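PDB 3TDQ: PilY2 protein from Pseudomonas aeruginosa, which probably assists type 4 pilus (fimbrial) biogenesis, although its molecular role is not known. Local coordinates for residues Y30-S35 and P42-V47. Sequence-based numbering, arbitrary orientation.
Sequences YRLPNS and PSLFQV
Leu32 meets Leu44 and Val47 where the chain leaves strand 28-31 and returns, after the small hairpin 37-38/41-42, over the five-stranded antiparallel sheet of a domain consistent with an OB-like fold. The evidence for tight packing is the approach of Leu32 CD2 to the backbone: it lies 3.7 Å from Leu44 CA, and the same methyl meets Val47 CG2 at 4.0 Å. Both leucines hold CG anti to the backbone N (chi1 -178° in each), which turns the Leu32 branch onto the turn and lays Leu44 back alongside Leu32, with Leu44 CD1 4.0 Å from Leu32 CB. Val16 of strand 6-17 touches both Leu44 and Val47, placing this apolar cluster against the sheet. The turn 43-47 is compact, since Ser43 O accepts from both Gln46 N and Val47 N.

Toward solvent the contact thins. Exposed Asn34 crosses Leu44 at an angle, Asn34 OD1 3.8 Å from Leu44 CD2, and Asn21 ND2 donates to that same OD1 and to Leu32 O. Partly exposed Pro42 has its CB 3.7 Å from Asn34 O. Between the segments one water bridges the backbones, donating to Pro33 O at 2.7 Å and accepting from Leu44 N at 2.9 Å.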
# COMPACT_ATOMS: atom_id res chain seq x y z
N TYR A 30 -6.28 6.67 15.54
CA TYR A 30 -4.86 6.58 15.29
C TYR A 30 -4.31 7.94 14.98
O TYR A 30 -5.01 8.76 14.39
CB TYR A 30 -4.60 5.67 14.05
CG TYR A 30 -5.11 4.27 14.20
CD1 TYR A 30 -6.43 3.95 13.86
CD2 TYR A 30 -4.30 3.25 14.71
CE1 TYR A 30 -6.93 2.66 14.03
CE2 TYR A 30 -4.79 1.95 14.87
CZ TYR A 30 -6.11 1.66 14.52
OH TYR A 30 -6.64 0.41 14.68
N ARG A 31 -3.03 8.15 15.31
CA ARG A 31 -2.35 9.38 14.93
C ARG A 31 -1.90 9.20 13.50
O ARG A 31 -1.34 8.16 13.16
CB ARG A 31 -1.15 9.67 15.87
CG ARG A 31 -0.41 10.99 15.57
CD ARG A 31 -1.14 12.21 16.13
NE ARG A 31 -1.34 12.10 17.57
CZ ARG A 31 -2.24 12.79 18.26
NH1 ARG A 31 -3.02 13.68 17.65
NH2 ARG A 31 -2.37 12.61 19.56
N LEU A 32 -2.17 10.19 12.64
CA LEU A 32 -1.74 10.15 11.25
C LEU A 32 -0.95 11.45 11.02
O LEU A 32 -1.52 12.48 10.69
CB LEU A 32 -2.93 9.96 10.29
CG LEU A 32 -2.63 9.84 8.79
CD1 LEU A 32 -1.53 8.82 8.49
CD2 LEU A 32 -3.88 9.42 8.05
N PRO A 33 0.37 11.43 11.32
CA PRO A 33 1.17 12.67 11.24
C PRO A 33 1.41 13.08 9.80
O PRO A 33 1.28 12.26 8.90
CB PRO A 33 2.48 12.31 11.97
CG PRO A 33 2.61 10.86 11.83
CD PRO A 33 1.19 10.29 11.75
N ASN A 34 1.77 14.36 9.59
CA ASN A 34 2.07 14.90 8.25
C ASN A 34 3.26 14.18 7.60
O ASN A 34 3.37 14.19 6.39
CB ASN A 34 2.37 16.41 8.35
CG ASN A 34 1.22 17.28 8.82
OD1 ASN A 34 0.04 16.84 8.89
ND2 ASN A 34 1.54 18.52 9.20
N SER A 35 4.14 13.55 8.42
CA SER A 35 5.33 12.82 7.96
C SER A 35 4.96 11.49 7.27
O SER A 35 5.81 10.92 6.61
CB SER A 35 6.30 12.60 9.12
OG SER A 35 5.69 11.86 10.16
N PRO A 42 0.93 14.24 2.01
CA PRO A 42 0.57 13.61 3.29
C PRO A 42 -0.70 12.78 3.16
O PRO A 42 -1.72 13.24 2.62
CB PRO A 42 0.39 14.80 4.26
CG PRO A 42 1.14 15.91 3.62
CD PRO A 42 0.99 15.71 2.13
N SER A 43 -0.64 11.51 3.60
CA SER A 43 -1.79 10.59 3.52
C SER A 43 -3.01 11.10 4.30
O SER A 43 -4.13 10.73 3.99
CB SER A 43 -1.40 9.20 4.04
OG SER A 43 -0.30 8.68 3.31
N LEU A 44 -2.77 11.97 5.31
CA LEU A 44 -3.84 12.58 6.11
C LEU A 44 -4.87 13.31 5.21
O LEU A 44 -6.06 13.30 5.52
CB LEU A 44 -3.21 13.57 7.11
CG LEU A 44 -4.16 14.28 8.08
CD1 LEU A 44 -4.83 13.31 9.04
CD2 LEU A 44 -3.44 15.38 8.83
N PHE A 45 -4.42 13.89 4.09
CA PHE A 45 -5.29 14.64 3.19
C PHE A 45 -5.81 13.79 2.03
O PHE A 45 -6.63 14.27 1.27
CB PHE A 45 -4.58 15.90 2.68
CG PHE A 45 -4.30 16.87 3.80
CD1 PHE A 45 -5.29 17.76 4.23
CD2 PHE A 45 -3.07 16.88 4.45
CE1 PHE A 45 -5.04 18.64 5.29
CE2 PHE A 45 -2.83 17.75 5.52
CZ PHE A 45 -3.81 18.64 5.92
N GLN A 46 -5.39 12.51 1.95
CA GLN A 46 -5.84 11.58 0.90
C GLN A 46 -6.97 10.68 1.40
O GLN A 46 -7.89 10.40 0.63
CB GLN A 46 -4.66 10.72 0.41
CG GLN A 46 -3.56 11.53 -0.27
CD GLN A 46 -4.06 12.37 -1.43
OE1 GLN A 46 -4.44 11.85 -2.49
NE2 GLN A 46 -3.97 13.68 -1.28
N VAL A 47 -6.89 10.21 2.66
CA VAL A 47 -7.94 9.37 3.23
C VAL A 47 -9.20 10.21 3.45
O VAL A 47 -9.11 11.41 3.70
CB VAL A 47 -7.53 8.59 4.51
CG1 VAL A 47 -6.43 7.58 4.20
CG2 VAL A 47 -7.12 9.53 5.66
O HOH W 1 -0.16 12.12 6.62